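Local structure of HMG-CoA Lyase (Bacillus subtilis subsp. subtilis, 1YDO) at residues V268-E271 against K272-A276; G248-T252 against E253-Y257. The protein belongs to the HMG-CoA lyase-like family and folds as a TIM barrel, with eight parallel strands ringed by helices, in a two-chain assembly. All blocks are in the same frame, centred on the assembly; numbering follows the deposited sequence.

Contact 1 (V268-E271 against K272-A276)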
ATOM      1  N   VAL A 268      -0.953 -19.439   6.056  1.00 36.09           N
ATOM      2  CA  VAL A 268      -0.926 -18.633   7.262  1.00 38.04           C
ATOM      3  C   VAL A 268      -2.344 -18.287   7.694  1.00 39.71           C
ATOM      4  O   VAL A 268      -3.119 -17.739   6.918  1.00 40.56           O
ATOM      5  CB  VAL A 268      -0.146 -17.341   7.045  1.00 36.46           C
ATOM      6  CG1 VAL A 268      -0.112 -16.532   8.326  1.00 34.77           C
ATOM      7  CG2 VAL A 268       1.258 -17.681   6.606  1.00 38.92           C
ATOM      8  N   LYS A 269      -2.690 -18.619   8.931  1.00 40.66           N
ATOM      9  CA  LYS A 269      -4.013 -18.306   9.436  1.00 42.62           C
ATOM     10  C   LYS A 269      -4.035 -16.845   9.881  1.00 43.28           C
ATOM     11  O   LYS A 269      -3.765 -16.521  11.042  1.00 42.65           O
ATOM     12  CB  LYS A 269      -4.340 -19.234  10.593  1.00 45.57           C
ATOM     13  CG  LYS A 269      -4.212 -20.704  10.207  1.00 48.21           C
ATOM     14  CD  LYS A 269      -3.742 -21.567  11.377  1.00 50.08           C
ATOM     15  CE  LYS A 269      -3.360 -22.972  10.909  1.00 50.63           C
ATOM     16  NZ  LYS A 269      -2.697 -23.793  11.973  1.00 50.44           N
ATOM     17  N   LEU A 270      -4.361 -15.973   8.929  1.00 45.11           N
ATOM     18  CA  LEU A 270      -4.413 -14.531   9.139  1.00 47.75           C
ATOM     19  C   LEU A 270      -4.989 -14.117  10.492  1.00 49.20           C
ATOM     20  O   LEU A 270      -4.400 -13.307  11.211  1.00 49.37           O
ATOM     21  CB  LEU A 270      -5.213 -13.880   8.007  1.00 46.88           C
ATOM     22  CG  LEU A 270      -5.189 -12.353   7.937  1.00 45.40           C
ATOM     23  CD1 LEU A 270      -3.754 -11.851   7.923  1.00 44.14           C
ATOM     24  CD2 LEU A 270      -5.934 -11.905   6.691  1.00 45.29           C
ATOM     25  N   GLU A 271      -6.146 -14.673  10.827  1.00 50.97           N
ATOM     26  CA  GLU A 271      -6.804 -14.380  12.091  1.00 52.54           C
ATOM     27  C   GLU A 271      -5.779 -14.408  13.226  1.00 51.93           C
ATOM     28  O   GLU A 271      -5.608 -13.431  13.963  1.00 51.35           O
ATOM     29  CB  GLU A 271      -7.912 -15.411  12.339  1.00 55.23           C
ATOM     30  CG  GLU A 271      -8.816 -15.115  13.536  1.00 60.40           C
ATOM     31  CD  GLU A 271      -8.367 -15.821  14.816  1.00 63.65           C
ATOM     32  OE1 GLU A 271      -8.958 -15.550  15.896  1.00 63.84           O
ATOM     33  OE2 GLU A 271      -7.431 -16.653  14.737  1.00 64.66           O
ATOM     34  N   LYS A 272      -5.081 -15.527  13.354  1.00 51.40           N
ATOM     35  CA  LYS A 272      -4.078 -15.662  14.396  1.00 51.02           C
ATOM     36  C   LYS A 272      -3.014 -14.577  14.286  1.00 49.44           C
ATOM     37  O   LYS A 272      -2.682 -13.932  15.281  1.00 49.26           O
ATOM     38  CB  LYS A 272      -3.417 -17.041  14.318  1.00 52.87           C
ATOM     39  CG  LYS A 272      -4.379 -18.208  14.553  1.00 55.75           C
ATOM     40  CD  LYS A 272      -3.633 -19.540  14.668  1.00 58.20           C
ATOM     41  CE  LYS A 272      -4.584 -20.709  14.933  1.00 58.78           C
ATOM     42  NZ  LYS A 272      -3.860 -21.991  15.203  1.00 59.29           N
ATOM     43  N   LEU A 273      -2.489 -14.377  13.077  1.00 47.73           N
ATOM     44  CA  LEU A 273      -1.445 -13.373  12.844  1.00 45.99           C
ATOM     45  C   LEU A 273      -1.898 -12.007  13.350  1.00 44.95           C
ATOM     46  O   LEU A 273      -1.187 -11.345  14.103  1.00 43.32           O
ATOM     47  CB  LEU A 273      -1.125 -13.278  11.352  1.00 46.38           C
ATOM     48  CG  LEU A 273       0.058 -12.395  10.974  1.00 46.29           C
ATOM     49  CD1 LEU A 273       1.321 -12.986  11.555  1.00 46.23           C
ATOM     50  CD2 LEU A 273       0.172 -12.297   9.469  1.00 48.23           C
ATOM     51  N   LEU A 274      -3.089 -11.602  12.922  1.00 43.85           N
ATOM     52  CA  LEU A 274      -3.654 -10.331  13.314  1.00 43.37           C
ATOM     53  C   LEU A 274      -3.668 -10.211  14.826  1.00 44.52           C
ATOM     54  O   LEU A 274      -3.292  -9.179  15.391  1.00 45.31           O
ATOM     55  CB  LEU A 274      -5.068 -10.206  12.764  1.00 41.75           C
ATOM     56  CG  LEU A 274      -5.133  -9.855  11.286  1.00 40.08           C
ATOM     57  CD1 LEU A 274      -6.421 -10.371  10.689  1.00 41.68           C
ATOM     58  CD2 LEU A 274      -5.030  -8.349  11.116  1.00 41.43           C
ATOM     59  N   SER A 275      -4.101 -11.275  15.486  1.00 44.65           N
ATOM     60  CA  SER A 275      -4.151 -11.282  16.936  1.00 43.23           C
ATOM     61  C   SER A 275      -2.742 -11.024  17.466  1.00 42.02           C
ATOM     62  O   SER A 275      -2.540 -10.224  18.375  1.00 41.81           O
ATOM     63  CB  SER A 275      -4.682 -12.636  17.429  1.00 42.99           C
ATOM     64  OG  SER A 275      -4.861 -12.634  18.837  1.00 44.25           O
ATOM     65  N   ALA A 276      -1.766 -11.691  16.870  1.00 41.36           N
ATOM     66  CA  ALA A 276      -0.390 -11.529  17.298  1.00 42.94           C
ATOM     67  C   ALA A 276       0.108 -10.112  17.075  1.00 43.33           C
ATOM     68  O   ALA A 276       0.857  -9.585  17.898  1.00 43.92           O
ATOM     69  CB  ALA A 276       0.501 -12.502  16.571  1.00 43.06           C
TER
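Leu270 lays its isobutyl end over the branch of Leu274, one helical turn further on. The contact is made by Leu270 CG and Leu274 CD1, 3.6 Å apart. The two side chains cross at a slant. Leu270 has CG anti to its N (chi1 -171°), whereas Leu274 has CG anti to its carbonyl carbon (chi1 -78°). With these rotations the two branches come together. Leu273 touches the same cluster more loosely, with its CD2 4.2 Å from Leu270 CD1. Val268 CG1 makes a marginal contact with Leu273 CD2.

On another side of the turn, Lys269 and Lys272 run side by side and point the same way. Their aliphatic parts pack, with Lys269 CD 3.8 Å from Lys272 CE. The two NZ atoms end close together, so the like charges probably disfavour each other somewhat. Both residues are exposed, and solvent probably screens them. The Glu271 chain is bent, which brings OE2 back to 3.4 Å from Lys272 CG. The carboxylate therefore lies against the methylene part of Lys272, and its charge does not pair with NZ.

Backbone bonds hold the turn itself. Lys269 O accepts from Leu273 N, and more weakly from Lys272 N. Leu270 O receives Leu274 N at 2.7 Å in an almost straight bond. Glu271 O receives Ser275 N in the next bond of the series.

Leu273 and Leu274 are buried, and Leu270 is partly so. Leu270 and Leu273 rest on helix 252-261, while Leu274 meets Asn292 and Phe296 of helix 291-296. The lysines and Glu271 stay on the outer side. Lys269 is the N-cap residue and the centre of an inverse gamma turn. Together these features mark the first turn of an amphipathic alpha-helix, here on the outside of the TIM barrel.

Contact 2 (G248-T252 against E253-Y257)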
ATOM      1  N   GLY A 248       8.346   0.755   8.004  1.00 66.86           N
ATOM      2  CA  GLY A 248       9.494   0.065   7.441  1.00 63.35           C
ATOM      3  C   GLY A 248       9.084  -0.995   6.443  1.00 61.17           C
ATOM      4  O   GLY A 248       8.679  -0.679   5.321  1.00 61.86           O
ATOM      5  N   ASN A 249       9.189  -2.257   6.841  1.00 58.18           N
ATOM      6  CA  ASN A 249       8.807  -3.347   5.953  1.00 55.32           C
ATOM      7  C   ASN A 249       7.302  -3.505   5.886  1.00 52.11           C
ATOM      8  O   ASN A 249       6.568  -3.049   6.763  1.00 51.64           O
ATOM      9  CB  ASN A 249       9.432  -4.663   6.405  1.00 56.42           C
ATOM     10  CG  ASN A 249      10.106  -4.545   7.743  1.00 57.97           C
ATOM     11  OD1 ASN A 249       9.484  -4.147   8.727  1.00 58.57           O
ATOM     12  ND2 ASN A 249      11.387  -4.890   7.794  1.00 59.52           N
ATOM     13  N   ALA A 250       6.852  -4.171   4.834  1.00 48.49           N
ATOM     14  CA  ALA A 250       5.434  -4.401   4.632  1.00 43.47           C
ATOM     15  C   ALA A 250       4.868  -5.246   5.757  1.00 39.24           C
ATOM     16  O   ALA A 250       5.501  -6.186   6.213  1.00 37.06           O
ATOM     17  CB  ALA A 250       5.213  -5.094   3.295  1.00 44.23           C
ATOM     18  N   ALA A 251       3.663  -4.902   6.187  1.00 37.25           N
ATOM     19  CA  ALA A 251       2.991  -5.622   7.252  1.00 34.60           C
ATOM     20  C   ALA A 251       2.659  -7.037   6.805  1.00 32.91           C
ATOM     21  O   ALA A 251       1.896  -7.229   5.864  1.00 33.65           O
ATOM     22  CB  ALA A 251       1.730  -4.894   7.632  1.00 34.82           C
ATOM     23  N   THR A 252       3.221  -8.025   7.485  1.00 31.89           N
ATOM     24  CA  THR A 252       2.973  -9.419   7.147  1.00 31.09           C
ATOM     25  C   THR A 252       1.506  -9.724   6.902  1.00 30.39           C
ATOM     26  O   THR A 252       1.176 -10.369   5.924  1.00 31.38           O
ATOM     27  CB  THR A 252       3.460 -10.357   8.253  1.00 31.65           C
ATOM     28  OG1 THR A 252       4.864 -10.162   8.458  1.00 32.39           O
ATOM     29  CG2 THR A 252       3.204 -11.803   7.869  1.00 29.99           C
ATOM     30  N   GLU A 253       0.627  -9.288   7.794  1.00 29.84           N
ATOM     31  CA  GLU A 253      -0.783  -9.570   7.619  1.00 30.27           C
ATOM     32  C   GLU A 253      -1.324  -8.943   6.346  1.00 31.40           C
ATOM     33  O   GLU A 253      -2.155  -9.538   5.668  1.00 32.98           O
ATOM     34  CB  GLU A 253      -1.590  -9.107   8.828  1.00 30.82           C
ATOM     35  CG  GLU A 253      -1.363  -7.662   9.227  1.00 33.84           C
ATOM     36  CD  GLU A 253      -0.105  -7.466  10.041  1.00 33.30           C
ATOM     37  OE1 GLU A 253      -0.076  -6.545  10.890  1.00 33.16           O
ATOM     38  OE2 GLU A 253       0.856  -8.233   9.844  1.00 37.18           O
ATOM     39  N   ASP A 254      -0.858  -7.750   6.001  1.00 31.27           N
ATOM     40  CA  ASP A 254      -1.327  -7.107   4.776  1.00 30.61           C
ATOM     41  C   ASP A 254      -0.916  -7.946   3.576  1.00 28.59           C
ATOM     42  O   ASP A 254      -1.643  -8.058   2.595  1.00 25.79           O
ATOM     43  CB  ASP A 254      -0.721  -5.710   4.656  1.00 34.99           C
ATOM     44  CG  ASP A 254      -1.252  -4.757   5.696  1.00 38.85           C
ATOM     45  OD1 ASP A 254      -0.600  -3.717   5.945  1.00 40.48           O
ATOM     46  OD2 ASP A 254      -2.332  -5.047   6.263  1.00 42.14           O
ATOM     47  N   ILE A 255       0.271  -8.522   3.673  1.00 26.85           N
ATOM     48  CA  ILE A 255       0.794  -9.348   2.614  1.00 26.01           C
ATOM     49  C   ILE A 255      -0.003 -10.634   2.539  1.00 26.69           C
ATOM     50  O   ILE A 255      -0.394 -11.061   1.461  1.00 27.28           O
ATOM     51  CB  ILE A 255       2.258  -9.689   2.854  1.00 23.47           C
ATOM     52  CG1 ILE A 255       3.075  -8.412   2.816  1.00 21.76           C
ATOM     53  CG2 ILE A 255       2.730 -10.682   1.829  1.00 21.83           C
ATOM     54  CD1 ILE A 255       4.524  -8.642   3.013  1.00 22.83           C
ATOM     55  N   VAL A 256      -0.238 -11.246   3.689  1.00 27.55           N
ATOM     56  CA  VAL A 256      -0.981 -12.494   3.749  1.00 28.36           C
ATOM     57  C   VAL A 256      -2.402 -12.275   3.268  1.00 29.74           C
ATOM     58  O   VAL A 256      -2.950 -13.105   2.548  1.00 31.33           O
ATOM     59  CB  VAL A 256      -1.041 -13.052   5.182  1.00 28.64           C
ATOM     60  CG1 VAL A 256      -1.930 -14.267   5.225  1.00 28.84           C
ATOM     61  CG2 VAL A 256       0.355 -13.407   5.655  1.00 29.19           C
ATOM     62  N   TYR A 257      -3.003 -11.158   3.655  1.00 29.21           N
ATOM     63  CA  TYR A 257      -4.368 -10.892   3.253  1.00 30.73           C
ATOM     64  C   TYR A 257      -4.516 -10.775   1.753  1.00 31.65           C
ATOM     65  O   TYR A 257      -5.255 -11.530   1.127  1.00 32.05           O
ATOM     66  CB  TYR A 257      -4.887  -9.613   3.905  1.00 33.50           C
ATOM     67  CG  TYR A 257      -6.207  -9.118   3.327  1.00 32.73           C
ATOM     68  CD1 TYR A 257      -6.236  -8.236   2.245  1.00 34.33           C
ATOM     69  CD2 TYR A 257      -7.418  -9.558   3.844  1.00 33.22           C
ATOM     70  CE1 TYR A 257      -7.451  -7.809   1.685  1.00 35.81           C
ATOM     71  CE2 TYR A 257      -8.637  -9.137   3.299  1.00 34.48           C
ATOM     72  CZ  TYR A 257      -8.648  -8.265   2.219  1.00 34.78           C
ATOM     73  OH  TYR A 257      -9.844  -7.854   1.671  1.00 35.28           O
TER
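Ile255 has CG1 anti to its carbonyl carbon (chi1 -64°). CD1 continues that line, extended, and reaches back to the Ala250 methyl group. Ile255 CD1 and Ala250 CB lie 3.6 Å apart. This is the buried N-terminal turn of a TIM-barrel helix, with Ala251 at the N-cap position.

Glu253 takes a rarer turn, with CG between N and the carbonyl carbon (chi1 53°). Its chain then bends back beside the helix start. The carboxylate carbon CD lies 4.0 Å from Ala251 CB. Both oxygens are held from outside: OE1 by Ser290 OG and OE2 by the backbone N of Gly235.

Asp254 approaches the same methyl group, and its CG is 3.6 Å from Ala251 CB. Its OD1 accepts from Arg291 N, and OD2 accepts from Asn292 N. The two buried acids thus tie the start of this helix to neighbouring loops and to helix 291-296.

Ala251 O accepts from Ile255 N at 3.0 Å and, more weakly, from Asp254 N. Val256 N donates to Thr252 O in the next helical bond. Thr252 OG1 is hydrogen-bonded to Glu11 on strand 8-11. The threonine methyl group instead meets the valine one turn on, with Thr252 CG2 and Val256 CG2 3.9 Å apart.

Contact 2 comes first along the chain and contact 1 follows. They mark the starts of two successive helices, 252-261 and 270-284, on the same side of the chain's centre. Their centres are 11 Å apart. Contact 2 is the deeper of the two, beside strand 8-11, and contact 1 lies further out. The two meet directly: Leu273 CD2 is 3.5 Å from Thr252 CG2, and Leu270 CD2 is 3.8 Å from Tyr257 CB. Leucines from the outer helix thus pack on the inner one. Helix 291-296 touches both contacts. Helix 252-261 belongs to the barrel, and helix 270-284 adds a layer outside it.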